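Local coordinates for protein diaminopropionate ammonia-lyase (Escherichia coli, PDB 4D9M) that catalyses the pyridoxal 5'-phosphate-dependent alpha,beta-elimination of both L- and D-2,3-diaminopropionate to pyruvate and ammonia, acting as a homodimer, at residues B[73-78]-B[120-125]; B[112-117]-B[182-187]; B[228-233]-B[287-292]; B[332-337]-B[373-378]. All coordinates share one frame; numbering follows the deposited sequence.

Contact 1 of 4, residues B[73-78]-B[120-125]; sequences LNAFKM and DGNHGR. With 0JO (2-{[(E)-{3-hydroxy-2-methyl-5-[(phosphonooxy)methyl]pyridin-4-yl}methylidene]amino}prop-2-enoic acid), chain D.
K77 and H123 mark the closest backbone approach, their CA atoms 5.3 Å apart, where the irregular loop 73-78 passes the first turn of helix 122-133. Both segments border the aminoacrylate adduct of the cofactor. K77, which carries the cofactor as a Schiff base in the resting enzyme, is here released from it. Its chain, bent at chi2, crosses that of N122 at about a right angle, with K77 CG 3.7 Å from N122 CB. Its NZ makes only a weak hydrogen bond to the phosphate oxygen OP1, and is held also by D189 and Y206. N122 suits its place because its amide both donates and accepts: ND2 gives the adduct's O3 a nearly straight bond (3.0 Å, 172°) and a second one to E377, while OD1 takes a proton from a water 2.6 Å away that also bonds L73 O. A75, small enough to fit, sets its methyl beside that OD1. On the adduct's carboxylate, H123 N, in the helix's first turn, bonds O at 2.7 Å, and D120 N, just before the N-cap, bonds OXT at 3.0 Å. G121, the N-cap, has backbone angles that demand glycine. Farther out R125, extended from CG to NE (chi1 -178°), lays one guanidinium face over L73 O, with CZ 3.4 Å from it; a water in the guanidinium plane links NH1 to N74 ND2. Around the pair, L73 and M78 rest on W129 of helix 122-133, F76 on L209 of helix 197-220, and R125 on helix 148-155.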
# COMPACT_ATOMS: atom_id res chain seq x y z
N LEU B 73 -1.47 -20.27 7.27
CA LEU B 73 -2.86 -20.29 6.82
C LEU B 73 -3.48 -18.91 6.55
O LEU B 73 -4.66 -18.81 6.18
CB LEU B 73 -3.73 -21.09 7.80
CG LEU B 73 -3.37 -22.56 8.08
CD1 LEU B 73 -4.53 -23.25 8.77
CD2 LEU B 73 -2.99 -23.32 6.82
N ASN B 74 -2.69 -17.85 6.74
CA ASN B 74 -3.10 -16.48 6.41
C ASN B 74 -4.28 -15.92 7.23
O ASN B 74 -4.87 -14.90 6.86
CB ASN B 74 -3.37 -16.38 4.90
CG ASN B 74 -2.95 -15.05 4.31
OD1 ASN B 74 -2.47 -14.15 5.01
ND2 ASN B 74 -3.13 -14.92 2.99
N ALA B 75 -4.62 -16.60 8.32
CA ALA B 75 -5.74 -16.23 9.20
C ALA B 75 -5.60 -16.87 10.58
O ALA B 75 -4.77 -17.76 10.77
CB ALA B 75 -7.07 -16.62 8.56
N PHE B 76 -6.41 -16.42 11.54
CA PHE B 76 -6.32 -16.88 12.93
C PHE B 76 -7.18 -18.12 13.22
O PHE B 76 -6.94 -18.83 14.21
CB PHE B 76 -6.76 -15.77 13.88
CG PHE B 76 -8.26 -15.62 13.98
CD1 PHE B 76 -8.95 -14.86 13.05
CD2 PHE B 76 -8.97 -16.27 14.98
CE1 PHE B 76 -10.33 -14.73 13.12
CE2 PHE B 76 -10.36 -16.15 15.05
CZ PHE B 76 -11.04 -15.38 14.12
N LYS B 77 -8.18 -18.34 12.37
CA LYS B 77 -9.30 -19.25 12.66
C LYS B 77 -8.92 -20.67 13.10
O LYS B 77 -9.67 -21.31 13.83
CB LYS B 77 -10.27 -19.31 11.47
CG LYS B 77 -11.34 -18.22 11.46
CD LYS B 77 -12.39 -18.47 12.52
CE LYS B 77 -13.56 -17.52 12.44
NZ LYS B 77 -14.58 -17.83 13.50
N MET B 78 -7.77 -21.16 12.65
CA MET B 78 -7.37 -22.53 12.99
C MET B 78 -7.11 -22.72 14.48
O MET B 78 -7.22 -23.83 14.99
CB MET B 78 -6.16 -23.01 12.15
CG MET B 78 -4.91 -22.14 12.26
SD MET B 78 -3.99 -22.37 13.79
CE MET B 78 -3.42 -24.06 13.66
N ASP B 120 -17.24 -19.48 5.32
CA ASP B 120 -17.08 -18.62 4.15
C ASP B 120 -15.61 -18.36 3.83
O ASP B 120 -15.27 -17.50 3.01
CB ASP B 120 -17.91 -17.32 4.23
CG ASP B 120 -17.81 -16.65 5.57
OD1 ASP B 120 -18.86 -16.21 6.08
OD2 ASP B 120 -16.68 -16.55 6.12
N GLY B 121 -14.73 -19.14 4.45
CA GLY B 121 -13.33 -19.12 4.08
C GLY B 121 -12.37 -19.75 5.07
O GLY B 121 -11.84 -20.83 4.84
N ASN B 122 -12.16 -19.05 6.17
CA ASN B 122 -11.04 -19.37 7.04
C ASN B 122 -11.29 -20.55 7.98
O ASN B 122 -10.42 -21.41 8.16
CB ASN B 122 -10.58 -18.12 7.79
CG ASN B 122 -10.06 -17.04 6.85
OD1 ASN B 122 -9.19 -17.30 6.02
ND2 ASN B 122 -10.60 -15.83 6.98
N HIS B 123 -12.48 -20.60 8.57
CA HIS B 123 -12.80 -21.67 9.51
C HIS B 123 -12.65 -23.05 8.90
O HIS B 123 -11.97 -23.90 9.46
CB HIS B 123 -14.19 -21.49 10.10
CG HIS B 123 -14.65 -22.66 10.94
ND1 HIS B 123 -13.91 -23.15 11.95
CD2 HIS B 123 -15.80 -23.43 10.88
CE1 HIS B 123 -14.56 -24.19 12.51
NE2 HIS B 123 -15.71 -24.36 11.85
N GLY B 124 -13.29 -23.26 7.75
CA GLY B 124 -13.17 -24.52 7.01
C GLY B 124 -11.72 -24.86 6.71
O GLY B 124 -11.29 -25.98 6.95
N ARG B 125 -10.98 -23.87 6.21
CA ARG B 125 -9.54 -24.02 5.94
C ARG B 125 -8.78 -24.48 7.18
O ARG B 125 -7.95 -25.39 7.10
CB ARG B 125 -8.96 -22.70 5.41
CG ARG B 125 -7.49 -22.76 5.05
CD ARG B 125 -7.05 -21.48 4.35
NE ARG B 125 -5.64 -21.49 3.98
CZ ARG B 125 -5.04 -20.54 3.26
NH1 ARG B 125 -5.73 -19.48 2.84
NH2 ARG B 125 -3.76 -20.64 2.97
O 0JO D . -14.13 -18.43 8.74
C 0JO D . -15.37 -18.28 8.66
OXT 0JO D . -16.11 -19.15 8.13
CA 0JO D . -15.95 -17.05 9.21
CB 0JO D . -17.26 -16.91 9.42
N 0JO D . -15.09 -16.05 9.47
C4A 0JO D . -15.16 -15.26 10.45
C4 0JO D . -14.12 -14.20 10.62
C3 0JO D . -12.98 -14.21 9.81
O3 0JO D . -12.80 -15.17 8.86
C2 0JO D . -12.02 -13.22 9.99
C2A 0JO D . -10.80 -13.21 9.13
N1 0JO D . -12.17 -12.25 10.92
C6 0JO D . -13.25 -12.23 11.71
C5 0JO D . -14.24 -13.20 11.58
C5A 0JO D . -15.43 -13.10 12.50
OP4 0JO D . -15.28 -14.04 13.55
P 0JO D . -16.59 -14.63 14.26
OP3 0JO D . -17.34 -13.41 14.73
OP1 0JO D . -16.00 -15.49 15.35
OP2 0JO D . -17.32 -15.38 13.17
O HOH W 1 -7.39 -19.10 6.17
O HOH W 2 -4.07 -17.50 1.89
O HOH W 3 -12.26 -21.92 14.15
O HOH W 4 -10.69 -23.57 12.02

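Contact 2 of 4, residues B[112-117]-B[182-187]; sequences KMTFAT and HGWEVV
The indole of W184 is sandwiched: CG2 of T114 lies over one face, and CB of H182, from its own segment, lies over the opposite face. The methyl sits 3.8 Å from the centroid of the five-membered ring and only 20° off its normal, a CH-pi contact. It reaches there because CG2 is anti to the T114 backbone N, with OG1 beside that N (chi1 -55°). The six-membered ring is met obliquely by A116 CB, 3.6 Å from CE3. The F115 ring lies on the other side of the sheet and is approached obliquely as well, by V187 CG2 at 3.5 Å from CD1 and by E185 CB. Beneath the side chains, strands 114-118 and 185-186 pair in parallel, F115 with E185 and A116 with V186. Three bonds stitch them: E185 N to T114 O (2.9 Å, 178°), A116 N to E185 O (2.9 Å), and V187 N to A116 O (2.8 Å). Small A116 leaves room for the indole, whereas beta-branched T114 and V187 suit extended backbone. A serine in place of W184 would probably leave the T114 methyl and A116 CB without their aromatic partner and open a gap beside helix 168-182, on whose A179 the ring also packs. G183, with positive phi after that helix, turns the chain into the strand. V187 O, just past the pairing, accepts a bond from H123 NE2 near the active site. The chemistry implies an edge strand held by backbone bonds through the pairing, with mostly apolar contacts on the A116/W184 and F115 faces.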
# COMPACT_ATOMS: atom_id res chain seq x y z
N LYS B 112 -10.81 -43.94 11.34
CA LYS B 112 -10.84 -42.68 10.58
C LYS B 112 -12.10 -41.85 10.82
O LYS B 112 -13.23 -42.30 10.57
CB LYS B 112 -10.64 -42.95 9.08
N MET B 113 -11.89 -40.63 11.30
CA MET B 113 -12.97 -39.67 11.55
C MET B 113 -13.11 -38.68 10.40
O MET B 113 -12.16 -38.44 9.65
CB MET B 113 -12.72 -38.90 12.85
CG MET B 113 -12.79 -39.75 14.11
SD MET B 113 -12.48 -38.77 15.59
CE MET B 113 -13.99 -37.81 15.71
N THR B 114 -14.30 -38.09 10.27
CA THR B 114 -14.55 -37.08 9.26
C THR B 114 -15.15 -35.84 9.92
O THR B 114 -16.17 -35.93 10.61
CB THR B 114 -15.46 -37.62 8.14
OG1 THR B 114 -14.88 -38.81 7.59
CG2 THR B 114 -15.63 -36.60 7.02
N PHE B 115 -14.51 -34.69 9.71
CA PHE B 115 -14.94 -33.43 10.34
C PHE B 115 -15.64 -32.52 9.34
O PHE B 115 -15.10 -32.22 8.28
CB PHE B 115 -13.75 -32.72 11.00
CG PHE B 115 -13.12 -33.50 12.11
CD1 PHE B 115 -13.73 -33.59 13.36
CD2 PHE B 115 -11.91 -34.16 11.92
CE1 PHE B 115 -13.14 -34.31 14.39
CE2 PHE B 115 -11.32 -34.88 12.94
CZ PHE B 115 -11.94 -34.96 14.18
N ALA B 116 -16.83 -32.06 9.70
CA ALA B 116 -17.67 -31.30 8.77
C ALA B 116 -18.07 -29.93 9.31
O ALA B 116 -18.50 -29.80 10.47
CB ALA B 116 -18.91 -32.10 8.41
N THR B 117 -17.96 -28.91 8.46
CA THR B 117 -18.37 -27.56 8.82
C THR B 117 -18.75 -26.71 7.61
O THR B 117 -18.29 -26.95 6.50
CB THR B 117 -17.26 -26.81 9.61
OG1 THR B 117 -17.72 -25.49 9.92
CG2 THR B 117 -15.96 -26.72 8.83
N HIS B 182 -24.30 -39.25 7.51
CA HIS B 182 -23.08 -40.00 7.20
C HIS B 182 -22.28 -40.39 8.42
O HIS B 182 -21.38 -41.22 8.34
CB HIS B 182 -22.21 -39.23 6.21
CG HIS B 182 -22.81 -39.12 4.82
ND1 HIS B 182 -23.41 -38.00 4.37
CD2 HIS B 182 -22.88 -40.05 3.78
CE1 HIS B 182 -23.84 -38.20 3.11
NE2 HIS B 182 -23.51 -39.46 2.75
N GLY B 183 -22.61 -39.79 9.56
CA GLY B 183 -21.88 -40.04 10.81
C GLY B 183 -20.64 -39.16 10.97
O GLY B 183 -19.65 -39.58 11.57
N TRP B 184 -20.71 -37.95 10.44
CA TRP B 184 -19.61 -36.99 10.58
C TRP B 184 -19.63 -36.27 11.90
O TRP B 184 -20.64 -36.26 12.60
CB TRP B 184 -19.62 -35.98 9.43
CG TRP B 184 -19.50 -36.55 8.04
CD1 TRP B 184 -18.95 -37.78 7.66
CD2 TRP B 184 -19.91 -35.91 6.78
NE1 TRP B 184 -19.01 -37.94 6.30
CE2 TRP B 184 -19.57 -36.86 5.71
CE3 TRP B 184 -20.51 -34.71 6.44
CZ2 TRP B 184 -19.83 -36.59 4.37
CZ3 TRP B 184 -20.77 -34.44 5.09
CH2 TRP B 184 -20.43 -35.36 4.08
N GLU B 185 -18.50 -35.66 12.24
CA GLU B 185 -18.39 -34.83 13.43
C GLU B 185 -18.43 -33.36 13.02
O GLU B 185 -17.50 -32.86 12.40
CB GLU B 185 -17.08 -35.14 14.16
CG GLU B 185 -17.13 -34.89 15.65
CD GLU B 185 -18.20 -35.71 16.36
OE1 GLU B 185 -18.26 -36.94 16.13
OE2 GLU B 185 -18.97 -35.12 17.14
N VAL B 186 -19.54 -32.69 13.34
CA VAL B 186 -19.71 -31.27 13.02
C VAL B 186 -18.79 -30.40 13.88
O VAL B 186 -18.83 -30.50 15.11
CB VAL B 186 -21.17 -30.81 13.20
CG1 VAL B 186 -21.29 -29.29 13.11
CG2 VAL B 186 -22.07 -31.46 12.17
N VAL B 187 -17.97 -29.58 13.23
CA VAL B 187 -17.06 -28.67 13.92
C VAL B 187 -17.35 -27.23 13.49
O VAL B 187 -16.62 -26.65 12.68
CB VAL B 187 -15.58 -29.03 13.66
CG1 VAL B 187 -14.67 -28.23 14.58
CG2 VAL B 187 -15.34 -30.52 13.87

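Contact 3 of 4, residues B[228-233]-B[287-292]; sequences LLQAGV and AGLACG. With 0JO (2-{[(E)-{3-hydroxy-2-methyl-5-[(phosphonooxy)methyl]pyridin-4-yl}methylidene]amino}prop-2-enoic acid), chain D.
L289 packs against the end of strand 226-230, where the chain enters the glycine-rich phosphate-binding loop of the fold type II pyridoxal enzymes, to which the sequence and the bonds of this loop to the cofactor phosphate point. From its CB, 3.4 Å from A231 O, the side chain runs to CG, which stays near the same carbonyl, and then forks. CD1 meets Q230 CB at 4.1 Å, while CD2 lies between A231 O and ring atom C6 of the adduct, 3.5 Å from each. With CG beside the backbone N and anti to the carbonyl carbon (chi1 -52°), the branches are thrown into the seam between strand and ring, which suits an apolar, forked residue. An alanine here is likely to leave C6 and Q230 CB without these methyl partners and open a gap beside the pyridine. G232 faces L289 at CA-CA distance 3.6 Å, so close that a CB would collide with G288 O; its N gives OP3 a 2.8 Å bond, and the amides of G234 and M236 also bond the adduct. G288 likewise has no room for a side chain, since one would crowd the adduct's C3. Q230 sends its NE2 to I374 O and S339 O, tying strand 226-230 to its neighbour 370-375. C291, disulfide-bonded to C265, lies against G232 and V233. Its CB rests 3.2 Å from G232 O, and with SG anti to the backbone N the sulfur reaches toward V233, whose CG1 lies 4.1 Å from C291 SG.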
# COMPACT_ATOMS: atom_id res chain seq x y z
N LEU B 228 -10.31 -3.08 19.70
CA LEU B 228 -11.30 -3.12 18.63
C LEU B 228 -11.41 -4.57 18.16
O LEU B 228 -10.41 -5.18 17.77
CB LEU B 228 -10.87 -2.22 17.48
CG LEU B 228 -10.82 -0.71 17.72
CD1 LEU B 228 -9.70 -0.10 16.90
CD2 LEU B 228 -12.15 -0.07 17.34
N LEU B 229 -12.62 -5.12 18.22
CA LEU B 229 -12.86 -6.50 17.81
C LEU B 229 -13.91 -6.56 16.73
O LEU B 229 -15.07 -6.19 16.95
CB LEU B 229 -13.28 -7.37 19.01
CG LEU B 229 -12.25 -7.46 20.14
CD1 LEU B 229 -12.83 -8.16 21.36
CD2 LEU B 229 -10.98 -8.15 19.66
N GLN B 230 -13.49 -7.00 15.54
CA GLN B 230 -14.43 -7.22 14.45
C GLN B 230 -15.30 -8.43 14.78
O GLN B 230 -14.89 -9.32 15.53
CB GLN B 230 -13.71 -7.40 13.09
CG GLN B 230 -12.60 -8.43 13.05
CD GLN B 230 -11.26 -7.86 13.49
OE1 GLN B 230 -10.98 -7.72 14.68
NE2 GLN B 230 -10.42 -7.52 12.52
N ALA B 231 -16.51 -8.44 14.24
CA ALA B 231 -17.45 -9.50 14.55
C ALA B 231 -18.22 -9.98 13.33
O ALA B 231 -18.65 -9.17 12.50
CB ALA B 231 -18.41 -9.06 15.64
N GLY B 232 -18.36 -11.30 13.24
CA GLY B 232 -19.30 -11.94 12.34
C GLY B 232 -20.44 -12.42 13.21
O GLY B 232 -21.41 -11.69 13.42
N VAL B 233 -20.30 -13.63 13.76
CA VAL B 233 -21.24 -14.12 14.77
C VAL B 233 -20.78 -13.84 16.20
O VAL B 233 -21.54 -14.02 17.16
CB VAL B 233 -21.57 -15.63 14.59
CG1 VAL B 233 -22.33 -15.86 13.29
CG2 VAL B 233 -20.31 -16.48 14.64
N ALA B 287 -16.34 -10.53 3.85
CA ALA B 287 -16.66 -11.94 3.97
C ALA B 287 -15.94 -12.51 5.19
O ALA B 287 -14.71 -12.43 5.29
CB ALA B 287 -16.26 -12.70 2.70
N GLY B 288 -16.71 -13.05 6.11
CA GLY B 288 -16.19 -13.45 7.41
C GLY B 288 -16.98 -12.74 8.49
O GLY B 288 -17.15 -13.26 9.59
N LEU B 289 -17.49 -11.55 8.16
CA LEU B 289 -18.26 -10.75 9.11
C LEU B 289 -19.76 -10.74 8.79
O LEU B 289 -20.53 -9.98 9.39
CB LEU B 289 -17.68 -9.33 9.21
CG LEU B 289 -16.17 -9.22 9.48
CD1 LEU B 289 -15.72 -7.77 9.58
CD2 LEU B 289 -15.78 -9.98 10.74
N ALA B 290 -20.16 -11.60 7.86
CA ALA B 290 -21.57 -11.82 7.57
C ALA B 290 -22.23 -12.51 8.76
O ALA B 290 -21.61 -13.33 9.44
CB ALA B 290 -21.74 -12.66 6.31
N CYS B 291 -23.49 -12.17 9.01
CA CYS B 291 -24.20 -12.71 10.16
C CYS B 291 -25.70 -12.75 9.89
O CYS B 291 -26.30 -11.75 9.50
CB CYS B 291 -23.92 -11.86 11.41
SG CYS B 291 -24.61 -12.53 12.94
N GLY B 292 -26.28 -13.93 10.08
CA GLY B 292 -27.73 -14.08 10.04
C GLY B 292 -28.21 -14.14 11.47
O GLY B 292 -28.95 -13.27 11.93
O 0JO D . -14.13 -18.43 8.74
C 0JO D . -15.37 -18.28 8.66
OXT 0JO D . -16.11 -19.15 8.13
CA 0JO D . -15.95 -17.05 9.21
CB 0JO D . -17.26 -16.91 9.42
N 0JO D . -15.09 -16.05 9.47
C4A 0JO D . -15.16 -15.26 10.45
C4 0JO D . -14.12 -14.20 10.62
C3 0JO D . -12.98 -14.21 9.81
O3 0JO D . -12.80 -15.17 8.86
C2 0JO D . -12.02 -13.22 9.99
C2A 0JO D . -10.80 -13.21 9.13
N1 0JO D . -12.17 -12.25 10.92
C6 0JO D . -13.25 -12.23 11.71
C5 0JO D . -14.24 -13.20 11.58
C5A 0JO D . -15.43 -13.10 12.50
OP4 0JO D . -15.28 -14.04 13.55
P 0JO D . -16.59 -14.63 14.26
OP3 0JO D . -17.34 -13.41 14.73
OP1 0JO D . -16.00 -15.49 15.35
OP2 0JO D . -17.32 -15.38 13.17
O HOH W 5 -21.49 -9.46 11.88

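Contact 4 of 4, residues B[332-337]-B[373-378]; sequences PRIISG and VISTEG. With 0JO (2-{[(E)-{3-hydroxy-2-methyl-5-[(phosphonooxy)methyl]pyridin-4-yl}methylidene]amino}prop-2-enoic acid), chain D.
S336 and S375 turn their hydroxyls to one another where strand 370-375 ends at the cofactor, at the C-terminal edge of the parallel part of the large sheet of this fold type II enzyme. Both OG atoms lie anti to their backbone N (chi1 -167° and -163°), which brings them head to head at 2.7 Å in a bond that either could donate. Small hydroxyl residues suit this buried site, since they can pair with one another and, for S375, with a water 2.8 Å from its OG that also bonds I335 O. I334 CG2 packs 4.0 Å from S375 OG. Beyond it T376 points elsewhere: OG1 donates to the adduct's pyridine N1 at 2.8 Å, an arrangement familiar in fold type II enzymes and consistent with an unprotonated ring nitrogen. E377 extends beyond CG past the cofactor, its CG 3.3 Å from the methyl C2A of the adduct, and its OE1 is held by T380. G337 passes close to E377 OE2 and G378 O, so that any side chain would probably clash here. Its amide is thereby close enough to bond the main chain across the contact, G337 N to E377 O at 2.8 Å and 171°.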
# COMPACT_ATOMS: atom_id res chain seq x y z
N PRO B 332 5.72 -0.61 10.28
CA PRO B 332 5.75 -1.90 9.56
C PRO B 332 4.53 -2.11 8.67
O PRO B 332 3.41 -1.72 9.02
CB PRO B 332 5.76 -2.93 10.69
CG PRO B 332 5.16 -2.22 11.86
CD PRO B 332 5.67 -0.81 11.74
N ARG B 333 4.76 -2.72 7.52
CA ARG B 333 3.70 -3.06 6.57
C ARG B 333 2.96 -4.31 7.03
O ARG B 333 3.58 -5.27 7.49
CB ARG B 333 4.32 -3.26 5.19
CG ARG B 333 3.33 -3.51 4.07
CD ARG B 333 4.02 -3.33 2.73
NE ARG B 333 3.26 -3.93 1.65
CZ ARG B 333 3.53 -5.11 1.11
NH1 ARG B 333 4.57 -5.83 1.53
NH2 ARG B 333 2.77 -5.58 0.13
N ILE B 334 1.63 -4.28 6.92
CA ILE B 334 0.79 -5.42 7.25
C ILE B 334 -0.17 -5.74 6.09
O ILE B 334 -0.92 -4.87 5.61
CB ILE B 334 -0.03 -5.18 8.54
CG1 ILE B 334 0.90 -5.06 9.75
CG2 ILE B 334 -1.05 -6.29 8.75
CD1 ILE B 334 0.26 -4.39 10.95
N ILE B 335 -0.16 -7.00 5.65
CA ILE B 335 -1.14 -7.49 4.68
C ILE B 335 -2.41 -7.83 5.47
O ILE B 335 -2.40 -8.74 6.30
CB ILE B 335 -0.64 -8.72 3.89
CG1 ILE B 335 0.77 -8.51 3.32
CG2 ILE B 335 -1.61 -9.08 2.78
CD1 ILE B 335 0.95 -7.25 2.49
N SER B 336 -3.48 -7.09 5.22
CA SER B 336 -4.73 -7.31 5.95
C SER B 336 -5.93 -7.39 5.01
O SER B 336 -6.12 -6.51 4.17
CB SER B 336 -4.97 -6.19 6.97
OG SER B 336 -6.01 -6.53 7.87
N GLY B 337 -6.73 -8.45 5.16
CA GLY B 337 -7.91 -8.69 4.32
C GLY B 337 -9.12 -7.88 4.75
O GLY B 337 -9.08 -7.17 5.77
N VAL B 373 -5.50 -3.70 18.15
CA VAL B 373 -6.27 -4.04 16.97
C VAL B 373 -5.88 -5.46 16.54
O VAL B 373 -4.70 -5.84 16.59
CB VAL B 373 -5.94 -3.07 15.80
CG1 VAL B 373 -6.76 -3.41 14.56
CG2 VAL B 373 -6.17 -1.62 16.21
N ILE B 374 -6.87 -6.25 16.12
CA ILE B 374 -6.62 -7.61 15.63
C ILE B 374 -6.77 -7.67 14.12
O ILE B 374 -7.88 -7.53 13.59
CB ILE B 374 -7.57 -8.65 16.29
CG1 ILE B 374 -7.71 -8.41 17.80
CG2 ILE B 374 -7.11 -10.07 15.97
CD1 ILE B 374 -6.41 -8.52 18.59
N SER B 375 -5.65 -7.85 13.43
CA SER B 375 -5.68 -8.13 11.99
C SER B 375 -5.92 -9.62 11.82
O SER B 375 -4.98 -10.43 11.87
CB SER B 375 -4.40 -7.71 11.30
OG SER B 375 -4.59 -7.64 9.90
N THR B 376 -7.18 -9.98 11.63
CA THR B 376 -7.63 -11.36 11.73
C THR B 376 -7.23 -12.23 10.53
O THR B 376 -7.14 -13.45 10.66
CB THR B 376 -9.16 -11.44 11.98
OG1 THR B 376 -9.85 -10.62 11.03
CG2 THR B 376 -9.50 -10.96 13.38
N GLU B 377 -6.97 -11.61 9.38
CA GLU B 377 -6.51 -12.32 8.18
C GLU B 377 -5.69 -11.44 7.23
O GLU B 377 -5.86 -10.23 7.19
CB GLU B 377 -7.71 -12.90 7.41
CG GLU B 377 -8.70 -11.84 6.97
CD GLU B 377 -9.62 -12.28 5.85
OE1 GLU B 377 -9.77 -13.51 5.61
OE2 GLU B 377 -10.19 -11.38 5.20
N GLY B 378 -4.81 -12.08 6.46
CA GLY B 378 -4.11 -11.40 5.38
C GLY B 378 -4.92 -11.39 4.09
O GLY B 378 -6.15 -11.36 4.12
O 0JO D . -14.13 -18.43 8.74
C 0JO D . -15.37 -18.28 8.66
OXT 0JO D . -16.11 -19.15 8.13
CA 0JO D . -15.95 -17.05 9.21
CB 0JO D . -17.26 -16.91 9.42
N 0JO D . -15.09 -16.05 9.47
C4A 0JO D . -15.16 -15.26 10.45
C4 0JO D . -14.12 -14.20 10.62
C3 0JO D . -12.98 -14.21 9.81
O3 0JO D . -12.80 -15.17 8.86
C2 0JO D . -12.02 -13.22 9.99
C2A 0JO D . -10.80 -13.21 9.13
N1 0JO D . -12.17 -12.25 10.92
C6 0JO D . -13.25 -12.23 11.71
C5 0JO D . -14.24 -13.20 11.58
C5A 0JO D . -15.43 -13.10 12.50
OP4 0JO D . -15.28 -14.04 13.55
P 0JO D . -16.59 -14.63 14.26
OP3 0JO D . -17.34 -13.41 14.73
OP1 0JO D . -16.00 -15.49 15.35
OP2 0JO D . -17.32 -15.38 13.17
O HOH W 6 -3.03 -9.66 8.77

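Contacts 1, 3 and 4 surround the cofactor adduct, with centres about 14 to 16 Å apart, and each touches it; the centre of contact 2 is about 18 Å from that of contact 1 and about 31 Å from that of contact 4. Contacts 3 and 4 sit on neighbouring strands, 226-230 and 370-375, of the mixed seven-stranded sheet, whereas contact 2 belongs to the smaller four-stranded parallel sheet. Contact 1 lies between the two, its helix 122-133 directly following strand 114-118. Along the chain contacts 1 and 2 interleave, and contacts 3 and 4 follow in turn. The active site thus forms between two sheets, with segments far apart in sequence brought together on one ligand.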